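Local coordinates for protein Rho guanine nucleotide exchange factor 12 (Homo sapiens, PDB 1TXD) that acts as a guanine nucleotide exchange factor for the GTPase RhoA, the part present here being its DH and PH domains, at residues E219-L224 and K254-H259; R230-S235 and R293-C298; L275-L280 and T358-L363; K318-L323 and A369-Q374. The protein carries 1 engineered substitution. All blocks are in the same frame, centred on the assembly; numbering follows the deposited sequence.

Interaction 1. Residues E219-L224 and K254-H259; sequences ENKQRL and KRKMIH
N220 makes the polar link between the helix and the start of the PH strand: its amide ND2 donates to the backbone carbonyl M257 O over 2.8 Å, with an N-H...O angle of 145°. The donor is tilted out of the carbonyl plane, and the oxygen in turn sits off the plane of the N220 amide. With CG anti to the backbone N (chi1 -168°), the amide is carried across to the strand, and its other end, OD1, rests 3.3 Å from M257 CB. The apolar part belongs to L224, one turn further on. Its CD2 presses tightly on the methyl of M257, 3.4 Å from CE, while CD1 reaches R255 O at 3.3 Å. Charge does not help: K221 and K256 brush past each other through their aliphatic ends, CE to CE at 3.6 Å, leaving the two ammonium nitrogens NZ 4.2 Å apart, which is probably mildly unfavourable. In the fold this is a joint between domains, where the long helix 191-230 running out of the DH bundle leans on strand 257-266 of the PH domain. M257 also touches L278 and L280 of strand 275-280, L224 meets L252, and R255 turns away to a salt bridge with D282.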
loop_
_atom_site.group_PDB
_atom_site.type_symbol
_atom_site.label_atom_id
_atom_site.label_comp_id
_atom_site.label_asym_id
_atom_site.label_seq_id
_atom_site.Cartn_x
_atom_site.Cartn_y
_atom_site.Cartn_z
ATOM N N GLU A 219 0.021 -5.052 0.237
ATOM C CA GLU A 219 1.067 -5.442 1.181
ATOM C C GLU A 219 0.909 -6.912 1.663
ATOM O O GLU A 219 1.911 -7.594 1.948
ATOM C CB GLU A 219 1.028 -4.526 2.423
ATOM C CG GLU A 219 1.506 -3.102 2.115
ATOM C CD GLU A 219 1.314 -2.167 3.294
ATOM O OE1 GLU A 219 2.050 -1.162 3.408
ATOM O OE2 GLU A 219 0.404 -2.426 4.091
ATOM N N ASN A 220 -0.328 -7.398 1.791
ATOM C CA ASN A 220 -0.549 -8.783 2.195
ATOM C C ASN A 220 -0.074 -9.728 1.112
ATOM O O ASN A 220 0.613 -10.687 1.431
ATOM C CB ASN A 220 -2.025 -9.056 2.577
ATOM C CG ASN A 220 -2.229 -10.428 3.295
ATOM O OD1 ASN A 220 -1.543 -11.432 3.018
ATOM N ND2 ASN A 220 -3.193 -10.469 4.201
ATOM N N LYS A 221 -0.357 -9.433 -0.167
ATOM C CA LYS A 221 0.082 -10.290 -1.271
ATOM C C LYS A 221 1.589 -10.293 -1.475
ATOM O O LYS A 221 2.142 -11.306 -1.895
ATOM C CB LYS A 221 -0.549 -9.887 -2.625
ATOM C CG LYS A 221 -2.063 -10.128 -2.667
ATOM C CD LYS A 221 -2.722 -9.437 -3.880
ATOM C CE LYS A 221 -4.217 -9.216 -3.656
ATOM N NZ LYS A 221 -5.017 -9.607 -4.856
ATOM N N GLN A 222 2.241 -9.147 -1.265
ATOM C CA GLN A 222 3.675 -9.041 -1.517
ATOM C C GLN A 222 4.443 -9.771 -0.385
ATOM O O GLN A 222 5.522 -10.368 -0.592
ATOM C CB GLN A 222 4.076 -7.573 -1.689
ATOM C CG GLN A 222 5.506 -7.342 -2.236
ATOM C CD GLN A 222 6.558 -7.557 -1.142
ATOM O OE1 GLN A 222 6.384 -7.076 -0.003
ATOM N NE2 GLN A 222 7.579 -8.354 -1.440
ATOM N N ARG A 223 3.857 -9.792 0.810
ATOM C CA ARG A 223 4.447 -10.564 1.897
ATOM C C ARG A 223 4.466 -12.037 1.540
ATOM O O ARG A 223 5.484 -12.706 1.646
ATOM C CB ARG A 223 3.668 -10.372 3.166
ATOM C CG ARG A 223 4.157 -9.227 4.003
ATOM C CD ARG A 223 3.623 -9.317 5.440
ATOM N NE ARG A 223 2.154 -9.327 5.449
ATOM C CZ ARG A 223 1.337 -8.248 5.570
ATOM N NH1 ARG A 223 1.810 -7.007 5.685
ATOM N NH2 ARG A 223 0.011 -8.425 5.584
ATOM N N LEU A 224 3.319 -12.528 1.098
ATOM C CA LEU A 224 3.204 -13.886 0.591
ATOM C C LEU A 224 4.134 -14.184 -0.517
ATOM O O LEU A 224 4.764 -15.237 -0.526
ATOM C CB LEU A 224 1.775 -14.143 0.108
ATOM C CG LEU A 224 0.831 -14.692 1.171
ATOM C CD1 LEU A 224 -0.510 -14.995 0.514
ATOM C CD2 LEU A 224 1.414 -15.944 1.800
ATOM N N LYS A 254 -1.645 -18.396 -4.511
ATOM C CA LYS A 254 -2.965 -18.651 -5.109
ATOM C C LYS A 254 -4.088 -18.687 -4.067
ATOM O O LYS A 254 -5.211 -19.087 -4.367
ATOM C CB LYS A 254 -2.950 -19.925 -5.973
ATOM C CG LYS A 254 -2.464 -19.702 -7.413
ATOM C CD LYS A 254 -3.509 -18.985 -8.306
ATOM C CE LYS A 254 -3.239 -17.483 -8.473
ATOM N NZ LYS A 254 -1.826 -17.183 -8.798
ATOM N N ARG A 255 -3.775 -18.257 -2.851
ATOM C CA ARG A 255 -4.778 -17.973 -1.837
ATOM C C ARG A 255 -4.313 -16.811 -0.965
ATOM O O ARG A 255 -3.118 -16.568 -0.828
ATOM C CB ARG A 255 -5.028 -19.218 -0.975
ATOM C CG ARG A 255 -3.829 -19.689 -0.127
ATOM C CD ARG A 255 -2.978 -20.767 -0.792
ATOM N NE ARG A 255 -3.630 -22.073 -0.730
ATOM C CZ ARG A 255 -3.165 -23.182 -1.289
ATOM N NH1 ARG A 255 -2.039 -23.173 -1.994
ATOM N NH2 ARG A 255 -3.848 -24.310 -1.155
ATOM N N LYS A 256 -5.254 -16.108 -0.354
ATOM C CA LYS A 256 -4.904 -14.969 0.489
ATOM C C LYS A 256 -4.526 -15.431 1.893
ATOM O O LYS A 256 -5.079 -16.409 2.387
ATOM C CB LYS A 256 -6.048 -13.949 0.523
ATOM C CG LYS A 256 -6.141 -13.114 -0.768
ATOM C CD LYS A 256 -7.087 -11.917 -0.629
ATOM C CE LYS A 256 -6.574 -10.715 -1.405
ATOM N NZ LYS A 256 -7.586 -9.626 -1.509
ATOM N N MET A 257 -3.558 -14.736 2.501
ATOM C CA MET A 257 -3.132 -14.978 3.889
ATOM C C MET A 257 -4.008 -14.199 4.851
ATOM O O MET A 257 -4.308 -13.029 4.616
ATOM C CB MET A 257 -1.661 -14.572 4.079
ATOM C CG MET A 257 -1.132 -14.472 5.538
ATOM S SD MET A 257 0.707 -14.158 5.543
ATOM C CE MET A 257 1.257 -15.707 5.189
ATOM N N ILE A 258 -4.415 -14.866 5.930
ATOM C CA ILE A 258 -5.291 -14.299 6.948
ATOM C C ILE A 258 -4.543 -14.013 8.248
ATOM O O ILE A 258 -4.828 -13.022 8.924
ATOM C CB ILE A 258 -6.474 -15.257 7.178
ATOM C CG1 ILE A 258 -7.496 -15.071 6.049
ATOM C CG2 ILE A 258 -7.140 -15.047 8.568
ATOM C CD1 ILE A 258 -7.180 -15.844 4.788
ATOM N N HIS A 259 -3.586 -14.868 8.593
ATOM C CA HIS A 259 -2.816 -14.700 9.819
ATOM C C HIS A 259 -1.416 -15.309 9.701
ATOM O O HIS A 259 -1.164 -16.154 8.847
ATOM C CB HIS A 259 -3.581 -15.328 11.004
ATOM C CG HIS A 259 -3.171 -14.785 12.334
ATOM N ND1 HIS A 259 -2.113 -15.300 13.050
ATOM C CD2 HIS A 259 -3.647 -13.747 13.059
ATOM C CE1 HIS A 259 -1.961 -14.610 14.166
ATOM N NE2 HIS A 259 -2.880 -13.662 14.197
#

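Interaction 2. Residues R230-S235 and R293-C298; sequences RLDTSS and RLVLRC
D232 and R293 are brought together by their first torsions: D232 holds CG anti to its own N (chi1 178°), and R293 sets CG beside its N before running out fully extended. The two chains meet with OD2 of D232 3.5 Å from CD of R293, the carboxylate nearly perpendicular to the guanidinium (88°). NH1 of R293 remains 4.2 Å from that OD2, beyond a salt bridge, so any attraction is probably loose. S234 OG donates to D232 OD1 on its syn side, which should steady the carboxylate. Beneath them the backbones form a short parallel ladder: L294 N donates to R230 O (3.0 Å), D232 N to L294 O (2.8 Å) and L296 N to D232 O (3.2 Å). V295 is thus straddled by the two bonds of D232. R230 lays one face of its guanidinium over CG of L294, and T233 and L296 lie alongside each other, CG2 to CD2 at 4.0 Å. As helix 191-230 ends, the chain passes straight into strand 231-232, which adds a parallel strand to the PH sheet beside 293-295. Strand 293-295 pairs in turn, antiparallel, with strand 283-290, whose L287 touches both L231 and L296.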
loop_
_atom_site.group_PDB
_atom_site.type_symbol
_atom_site.label_atom_id
_atom_site.label_comp_id
_atom_site.label_asym_id
_atom_site.label_seq_id
_atom_site.Cartn_x
_atom_site.Cartn_y
_atom_site.Cartn_z
ATOM N N ARG A 230 10.936 -17.653 -0.629
ATOM C CA ARG A 230 11.826 -18.262 0.373
ATOM C C ARG A 230 11.481 -19.738 0.717
ATOM O O ARG A 230 12.268 -20.441 1.355
ATOM C CB ARG A 230 11.834 -17.381 1.639
ATOM C CG ARG A 230 12.313 -15.933 1.357
ATOM C CD ARG A 230 12.652 -15.116 2.597
ATOM N NE ARG A 230 11.494 -14.967 3.487
ATOM C CZ ARG A 230 11.543 -14.903 4.822
ATOM N NH1 ARG A 230 12.699 -14.981 5.473
ATOM N NH2 ARG A 230 10.420 -14.764 5.519
ATOM N N LEU A 231 10.308 -20.188 0.269
ATOM C CA LEU A 231 9.818 -21.553 0.482
ATOM C C LEU A 231 10.790 -22.600 -0.071
ATOM O O LEU A 231 11.170 -22.552 -1.240
ATOM C CB LEU A 231 8.426 -21.707 -0.169
ATOM C CG LEU A 231 7.534 -22.921 0.137
ATOM C CD1 LEU A 231 6.816 -22.752 1.485
ATOM C CD2 LEU A 231 6.520 -23.179 -1.000
ATOM N N ASP A 232 11.169 -23.548 0.788
ATOM C CA ASP A 232 12.184 -24.565 0.484
ATOM C C ASP A 232 11.588 -25.979 0.576
ATOM O O ASP A 232 11.466 -26.543 1.667
ATOM C CB ASP A 232 13.378 -24.425 1.451
ATOM C CG ASP A 232 14.464 -25.477 1.223
ATOM O OD1 ASP A 232 14.432 -26.175 0.187
ATOM O OD2 ASP A 232 15.404 -25.661 2.027
ATOM N N THR A 233 11.224 -26.535 -0.580
ATOM C CA THR A 233 10.784 -27.927 -0.684
ATOM C C THR A 233 11.948 -28.810 -1.166
ATOM O O THR A 233 11.951 -29.283 -2.306
ATOM C CB THR A 233 9.563 -28.056 -1.645
ATOM O OG1 THR A 233 9.879 -27.513 -2.934
ATOM C CG2 THR A 233 8.406 -27.217 -1.181
ATOM N N SER A 234 12.932 -29.021 -0.290
ATOM C CA SER A 234 14.133 -29.792 -0.635
ATOM C C SER A 234 13.958 -31.279 -0.319
ATOM O O SER A 234 14.513 -32.132 -1.010
ATOM C CB SER A 234 15.367 -29.242 0.097
ATOM O OG SER A 234 16.037 -28.273 -0.691
ATOM N N SER A 235 13.180 -31.575 0.722
ATOM C CA SER A 235 12.939 -32.950 1.167
ATOM C C SER A 235 12.043 -33.743 0.199
ATOM O O SER A 235 12.306 -34.914 -0.062
ATOM C CB SER A 235 12.332 -32.947 2.573
ATOM O OG SER A 235 13.100 -32.146 3.457
ATOM N N ARG A 293 15.703 -19.297 4.573
ATOM C CA ARG A 293 14.668 -20.142 3.986
ATOM C C ARG A 293 13.461 -20.342 4.902
ATOM O O ARG A 293 13.478 -19.986 6.081
ATOM C CB ARG A 293 15.246 -21.515 3.605
ATOM C CG ARG A 293 16.482 -21.487 2.713
ATOM C CD ARG A 293 17.283 -22.792 2.740
ATOM N NE ARG A 293 18.657 -22.617 2.266
ATOM C CZ ARG A 293 19.615 -23.537 2.361
ATOM N NH1 ARG A 293 19.380 -24.727 2.916
ATOM N NH2 ARG A 293 20.823 -23.271 1.897
ATOM N N LEU A 294 12.415 -20.915 4.319
ATOM C CA LEU A 294 11.214 -21.318 5.035
ATOM C C LEU A 294 10.884 -22.728 4.568
ATOM O O LEU A 294 10.404 -22.914 3.448
ATOM C CB LEU A 294 10.037 -20.391 4.713
ATOM C CG LEU A 294 10.103 -18.949 5.214
ATOM C CD1 LEU A 294 8.857 -18.199 4.742
ATOM C CD2 LEU A 294 10.263 -18.870 6.735
ATOM N N VAL A 295 11.117 -23.714 5.435
ATOM C CA VAL A 295 11.153 -25.112 5.007
ATOM C C VAL A 295 9.800 -25.809 5.136
ATOM O O VAL A 295 9.128 -25.699 6.155
ATOM C CB VAL A 295 12.221 -25.920 5.768
ATOM C CG1 VAL A 295 12.707 -27.080 4.909
ATOM C CG2 VAL A 295 13.401 -25.035 6.179
ATOM N N LEU A 296 9.410 -26.500 4.068
ATOM C CA LEU A 296 8.242 -27.363 4.052
ATOM C C LEU A 296 8.715 -28.825 4.134
ATOM O O LEU A 296 9.177 -29.389 3.135
ATOM C CB LEU A 296 7.435 -27.130 2.775
ATOM C CG LEU A 296 5.986 -27.633 2.785
ATOM C CD1 LEU A 296 5.106 -26.775 3.687
ATOM C CD2 LEU A 296 5.414 -27.694 1.367
ATOM N N ARG A 297 8.615 -29.415 5.332
ATOM C CA ARG A 297 9.052 -30.799 5.592
ATOM C C ARG A 297 8.278 -31.460 6.755
ATOM O O ARG A 297 7.328 -30.879 7.287
ATOM C CB ARG A 297 10.564 -30.826 5.860
ATOM C CG ARG A 297 11.012 -29.971 7.039
ATOM C CD ARG A 297 12.363 -30.372 7.599
ATOM N NE ARG A 297 12.237 -31.087 8.867
ATOM C CZ ARG A 297 13.196 -31.822 9.424
ATOM N NH1 ARG A 297 14.384 -31.953 8.841
ATOM N NH2 ARG A 297 12.964 -32.427 10.583
ATOM N N CYS A 298 8.677 -32.677 7.140
ATOM C CA CYS A 298 8.010 -33.414 8.230
ATOM C C CYS A 298 8.952 -33.721 9.397
ATOM O O CYS A 298 10.094 -33.260 9.434
ATOM C CB CYS A 298 7.402 -34.714 7.692
ATOM S SG CYS A 298 6.399 -34.510 6.191
#

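Interaction 3. Residues L275-L280 and T358-L363; sequences LYTLLL and TVWQDL
Strand 275-280 and helix 358-363 run in roughly the same direction, their axes 34° apart and 10.7 Å away at closest approach, and L279 and L363 bring the backbones nearest, with CA atoms 8.2 Å apart. That spacing is bridged mainly by the indole of W360. Its side chain leaves the helix with chi1 at -88° and swings the six-membered ring onto the strand, edge first. CH2 at that edge meets the backbone oxygen T277 O at 3.5 Å, the oxygen lying in the plane of the ring, and it also touches the methyl CG2 of T277 at 3.6 Å. T277 holds this methyl anti to its backbone N. Two residues along, L279 comes up to the ring as well, its CB 3.8 Å from CZ3 of W360. The rest of L279 reaches further: CD2 packs against CB of L363 at 3.6 Å, so this leucine touches W360 and L363, about one helical turn apart. Apart from the carbonyl oxygen at the ring edge the contact is made by carbon atoms, and it is largely buried. The indole nitrogen NE1 points elsewhere, to a hydrogen bond with E356 in the same helix, which helps fix the rotation of the ring. This is the usual PH arrangement, in which the C-terminal helix closes one end of the beta sandwich. W360 also stacks edge-to-face with H259 and touches L263, both on strand 257-266, while strand 283-290 flanks 275-280 on its other edge and L319 packs on L279.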
loop_
_atom_site.group_PDB
_atom_site.type_symbol
_atom_site.label_atom_id
_atom_site.label_comp_id
_atom_site.label_asym_id
_atom_site.label_seq_id
_atom_site.Cartn_x
_atom_site.Cartn_y
_atom_site.Cartn_z
ATOM N N LEU A 275 8.478 -23.098 15.049
ATOM C CA LEU A 275 7.865 -22.812 13.757
ATOM C C LEU A 275 7.582 -21.333 13.567
ATOM O O LEU A 275 7.511 -20.553 14.528
ATOM C CB LEU A 275 6.518 -23.538 13.603
ATOM C CG LEU A 275 6.391 -25.063 13.536
ATOM C CD1 LEU A 275 4.909 -25.431 13.512
ATOM C CD2 LEU A 275 7.095 -25.649 12.326
ATOM N N TYR A 276 7.445 -20.977 12.293
ATOM C CA TYR A 276 6.675 -19.832 11.852
ATOM C C TYR A 276 5.554 -20.392 10.985
ATOM O O TYR A 276 5.801 -21.169 10.059
ATOM C CB TYR A 276 7.547 -18.867 11.036
ATOM C CG TYR A 276 6.910 -17.510 10.847
ATOM C CD1 TYR A 276 7.120 -16.489 11.777
ATOM C CD2 TYR A 276 6.081 -17.251 9.748
ATOM C CE1 TYR A 276 6.527 -15.248 11.621
ATOM C CE2 TYR A 276 5.488 -16.005 9.579
ATOM C CZ TYR A 276 5.714 -15.014 10.521
ATOM O OH TYR A 276 5.137 -13.783 10.363
ATOM N N THR A 277 4.332 -19.975 11.272
ATOM C CA THR A 277 3.143 -20.653 10.776
ATOM C C THR A 277 2.283 -19.680 10.024
ATOM O O THR A 277 2.206 -18.527 10.395
ATOM C CB THR A 277 2.345 -21.218 11.996
ATOM O OG1 THR A 277 3.072 -22.305 12.566
ATOM C CG2 THR A 277 1.007 -21.818 11.575
ATOM N N LEU A 278 1.598 -20.149 8.995
ATOM C CA LEU A 278 0.783 -19.269 8.195
ATOM C C LEU A 278 -0.590 -19.824 8.033
ATOM O O LEU A 278 -0.765 -20.882 7.445
ATOM C CB LEU A 278 1.386 -19.101 6.802
ATOM C CG LEU A 278 2.894 -18.871 6.643
ATOM C CD1 LEU A 278 3.192 -18.868 5.163
ATOM C CD2 LEU A 278 3.417 -17.601 7.328
ATOM N N LEU A 279 -1.570 -19.104 8.563
ATOM C CA LEU A 279 -2.979 -19.367 8.274
ATOM C C LEU A 279 -3.404 -18.693 6.966
ATOM O O LEU A 279 -3.490 -17.466 6.899
ATOM C CB LEU A 279 -3.860 -18.849 9.410
ATOM C CG LEU A 279 -5.369 -18.887 9.175
ATOM C CD1 LEU A 279 -5.829 -20.260 8.679
ATOM C CD2 LEU A 279 -6.085 -18.532 10.481
ATOM N N LEU A 280 -3.681 -19.506 5.950
ATOM C CA LEU A 280 -4.192 -19.043 4.661
ATOM C C LEU A 280 -5.680 -19.346 4.535
ATOM O O LEU A 280 -6.283 -19.899 5.452
ATOM C CB LEU A 280 -3.420 -19.707 3.515
ATOM C CG LEU A 280 -1.901 -19.737 3.669
ATOM C CD1 LEU A 280 -1.245 -20.299 2.395
ATOM C CD2 LEU A 280 -1.349 -18.354 3.975
ATOM N N THR A 358 -5.689 -17.214 21.294
ATOM C CA THR A 358 -7.141 -17.044 21.193
ATOM C C THR A 358 -7.487 -16.453 19.835
ATOM O O THR A 358 -8.537 -16.763 19.278
ATOM C CB THR A 358 -7.730 -16.172 22.341
ATOM O OG1 THR A 358 -6.902 -16.245 23.505
ATOM C CG2 THR A 358 -9.060 -16.745 22.820
ATOM N N VAL A 359 -6.602 -15.608 19.311
ATOM C CA VAL A 359 -6.685 -15.151 17.924
ATOM C C VAL A 359 -6.483 -16.343 16.968
ATOM O O VAL A 359 -7.285 -16.553 16.059
ATOM C CB VAL A 359 -5.672 -14.016 17.651
ATOM C CG1 VAL A 359 -5.518 -13.737 16.159
ATOM C CG2 VAL A 359 -6.092 -12.741 18.380
ATOM N N TRP A 360 -5.444 -17.143 17.196
ATOM C CA TRP A 360 -5.168 -18.298 16.340
ATOM C C TRP A 360 -6.369 -19.237 16.301
ATOM O O TRP A 360 -6.799 -19.652 15.225
ATOM C CB TRP A 360 -3.922 -19.064 16.808
ATOM C CG TRP A 360 -2.601 -18.571 16.232
ATOM C CD1 TRP A 360 -1.638 -17.869 16.895
ATOM C CD2 TRP A 360 -2.096 -18.774 14.901
ATOM N NE1 TRP A 360 -0.578 -17.607 16.060
ATOM C CE2 TRP A 360 -0.835 -18.151 14.828
ATOM C CE3 TRP A 360 -2.589 -19.409 13.755
ATOM C CZ2 TRP A 360 -0.059 -18.161 13.674
ATOM C CZ3 TRP A 360 -1.812 -19.410 12.599
ATOM C CH2 TRP A 360 -0.568 -18.791 12.572
ATOM N N GLN A 361 -6.910 -19.560 17.480
ATOM C CA GLN A 361 -8.066 -20.446 17.575
ATOM C C GLN A 361 -9.244 -19.817 16.858
ATOM O O GLN A 361 -9.892 -20.465 16.046
ATOM C CB GLN A 361 -8.452 -20.759 19.035
ATOM C CG GLN A 361 -9.792 -21.529 19.158
ATOM C CD GLN A 361 -10.044 -22.145 20.541
ATOM O OE1 GLN A 361 -9.526 -21.663 21.542
ATOM N NE2 GLN A 361 -10.852 -23.196 20.587
ATOM N N ASP A 362 -9.519 -18.555 17.157
ATOM C CA ASP A 362 -10.699 -17.892 16.613
ATOM C C ASP A 362 -10.642 -17.817 15.089
ATOM O O ASP A 362 -11.662 -17.998 14.421
ATOM C CB ASP A 362 -10.869 -16.483 17.203
ATOM C CG ASP A 362 -11.684 -16.472 18.497
ATOM O OD1 ASP A 362 -11.769 -17.512 19.185
ATOM O OD2 ASP A 362 -12.278 -15.455 18.911
ATOM N N LEU A 363 -9.450 -17.568 14.546
ATOM C CA LEU A 363 -9.295 -17.401 13.111
ATOM C C LEU A 363 -9.259 -18.732 12.375
ATOM O O LEU A 363 -9.875 -18.854 11.326
ATOM C CB LEU A 363 -8.053 -16.574 12.792
ATOM C CG LEU A 363 -8.162 -15.113 13.223
ATOM C CD1 LEU A 363 -6.807 -14.436 13.068
ATOM C CD2 LEU A 363 -9.239 -14.374 12.425
#

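Interaction 4. Residues K318-L323 and A369-Q374; sequences KLSTVL and ASVKEQ
K372 reaches over S320 to the backbone of V322. Extended beyond CG, its aliphatic chain runs along the carbonyl of S320, with CG 3.6 Å and CE 3.1 Å from S320 O. At the end NZ lies 2.4 Å from V322 O, a distance too short to trust, so the bond and the exact placement of this exposed side chain are doubtful. V371, the residue before K372, adds an apolar touch, its CG1 4.0 Å from S320 CB. The helix here is the last stretch of 354-374, the C-terminal helix that closes the PH sandwich, and it meets the short 3-10 turn 319-321 that leads from strand 316-318 into strand 322-326. The turn presents the carbonyl of S320, and V322, just after it, offers the next. The turn is held in shape by T321, which gives both its backbone N (3.2 Å) and its OG1 (2.9 Å) to K318 O, the hydroxyl lying in the carbonyl plane. OG1 of T321 is also hydrogen-bonded to S338, tying the turn to strand 333-339. Further out, backbone bonds join T321 to M339 and L323 to I337, L319 packs on I364 and M367 of the helix, and K318 makes a salt bridge with E246.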
loop_
_atom_site.group_PDB
_atom_site.type_symbol
_atom_site.label_atom_id
_atom_site.label_comp_id
_atom_site.label_asym_id
_atom_site.label_seq_id
_atom_site.Cartn_x
_atom_site.Cartn_y
_atom_site.Cartn_z
ATOM N N LYS A 318 -5.062 -29.307 5.694
ATOM C CA LYS A 318 -6.265 -28.830 5.025
ATOM C C LYS A 318 -7.326 -28.420 6.052
ATOM O O LYS A 318 -7.760 -29.233 6.860
ATOM C CB LYS A 318 -6.802 -29.905 4.085
ATOM C CG LYS A 318 -5.793 -30.325 3.007
ATOM C CD LYS A 318 -6.481 -30.747 1.716
ATOM C CE LYS A 318 -5.498 -30.872 0.553
ATOM N NZ LYS A 318 -6.004 -31.795 -0.518
ATOM N N LEU A 319 -7.728 -27.150 6.024
ATOM C CA LEU A 319 -8.714 -26.616 6.974
ATOM C C LEU A 319 -10.101 -27.263 6.851
ATOM O O LEU A 319 -10.911 -27.187 7.778
ATOM C CB LEU A 319 -8.847 -25.090 6.810
ATOM C CG LEU A 319 -7.619 -24.253 7.178
ATOM C CD1 LEU A 319 -7.814 -22.805 6.750
ATOM C CD2 LEU A 319 -7.320 -24.331 8.674
ATOM N N SER A 320 -10.366 -27.890 5.708
ATOM C CA SER A 320 -11.632 -28.573 5.454
ATOM C C SER A 320 -11.895 -29.735 6.422
ATOM O O SER A 320 -13.026 -30.204 6.546
ATOM C CB SER A 320 -11.635 -29.108 4.025
ATOM O OG SER A 320 -12.908 -29.604 3.672
ATOM N N THR A 321 -10.840 -30.192 7.089
ATOM C CA THR A 321 -10.881 -31.360 7.953
ATOM C C THR A 321 -10.561 -31.033 9.409
ATOM O O THR A 321 -10.530 -31.927 10.242
ATOM C CB THR A 321 -9.842 -32.384 7.450
ATOM O OG1 THR A 321 -8.510 -31.878 7.664
ATOM C CG2 THR A 321 -9.942 -32.589 5.933
ATOM N N VAL A 322 -10.319 -29.762 9.719
ATOM C CA VAL A 322 -9.761 -29.397 11.016
ATOM C C VAL A 322 -10.823 -29.225 12.094
ATOM O O VAL A 322 -11.921 -28.723 11.843
ATOM C CB VAL A 322 -8.898 -28.120 10.930
ATOM C CG1 VAL A 322 -8.491 -27.626 12.312
ATOM C CG2 VAL A 322 -7.657 -28.399 10.130
ATOM N N LEU A 323 -10.467 -29.691 13.288
ATOM C CA LEU A 323 -11.146 -29.354 14.526
ATOM C C LEU A 323 -10.074 -28.818 15.459
ATOM O O LEU A 323 -8.954 -29.318 15.483
ATOM C CB LEU A 323 -11.818 -30.595 15.140
ATOM C CG LEU A 323 -13.163 -31.030 14.546
ATOM C CD1 LEU A 323 -13.647 -32.314 15.199
ATOM C CD2 LEU A 323 -14.212 -29.919 14.695
ATOM N N ALA A 369 -14.567 -23.232 9.249
ATOM C CA ALA A 369 -16.017 -23.295 9.134
ATOM C C ALA A 369 -16.508 -22.631 7.852
ATOM O O ALA A 369 -17.631 -22.881 7.421
ATOM C CB ALA A 369 -16.667 -22.649 10.347
ATOM N N SER A 370 -15.672 -21.786 7.254
ATOM C CA SER A 370 -16.005 -21.127 5.991
ATOM C C SER A 370 -15.905 -22.092 4.807
ATOM O O SER A 370 -16.754 -22.073 3.913
ATOM C CB SER A 370 -15.086 -19.925 5.753
ATOM O OG SER A 370 -15.474 -19.207 4.594
ATOM N N VAL A 371 -14.865 -22.926 4.809
ATOM C CA VAL A 371 -14.633 -23.905 3.743
ATOM C C VAL A 371 -15.659 -25.046 3.815
ATOM O O VAL A 371 -16.179 -25.493 2.786
ATOM C CB VAL A 371 -13.188 -24.481 3.808
ATOM C CG1 VAL A 371 -12.998 -25.601 2.786
ATOM C CG2 VAL A 371 -12.153 -23.376 3.582
ATOM N N LYS A 372 -15.941 -25.503 5.036
ATOM C CA LYS A 372 -16.955 -26.538 5.280
ATOM C C LYS A 372 -18.371 -26.045 4.936
ATOM O O LYS A 372 -19.268 -26.848 4.651
ATOM C CB LYS A 372 -16.901 -27.010 6.742
ATOM C CG LYS A 372 -15.619 -27.758 7.120
ATOM C CD LYS A 372 -15.508 -27.967 8.634
ATOM C CE LYS A 372 -14.277 -28.796 9.010
ATOM N NZ LYS A 372 -13.944 -28.723 10.465
ATOM N N GLU A 373 -18.554 -24.725 4.968
ATOM C CA GLU A 373 -19.814 -24.091 4.585
ATOM C C GLU A 373 -19.997 -24.073 3.065
ATOM O O GLU A 373 -21.104 -24.319 2.570
ATOM C CB GLU A 373 -19.886 -22.648 5.118
ATOM C CG GLU A 373 -21.005 -22.402 6.127
ATOM C CD GLU A 373 -21.722 -21.082 5.893
ATOM O OE1 GLU A 373 -21.032 -20.049 5.722
ATOM O OE2 GLU A 373 -22.973 -21.080 5.881
ATOM N N GLN A 374 -18.917 -23.780 2.335
ATOM C CA GLN A 374 -18.976 -23.634 0.872
ATOM C C GLN A 374 -19.286 -24.956 0.144
ATOM O O GLN A 374 -19.678 -24.947 -1.025
ATOM C CB GLN A 374 -17.683 -23.000 0.329
ATOM C CG GLN A 374 -17.601 -21.479 0.526
ATOM C CD GLN A 374 -16.679 -20.786 -0.479
ATOM O OE1 GLN A 374 -15.466 -20.718 -0.272
ATOM N NE2 GLN A 374 -17.255 -20.267 -1.559
#

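All four contacts reach the sheet of the PH domain. Interactions 1 and 2 follow the final DH helix, 191-230, into that domain: the first where its side lies on strand 257-266, the second, 18 Å on between centres, where the chain leaves it as strand 231-232. Interactions 3 and 4 both use helix 354-374, with centres 14 Å apart, and meet through L319 against L279. Interactions 1 and 3 touch directly, because I258 and H259 pair with L279 in a classic beta bulge. Along the chain, 1 crosses 2, 2 crosses 3 and 3 crosses 4. Interactions 1 and 2 probably help set how DH and PH lie together; 3 and 4 hold the PH domain's own C-terminal helix.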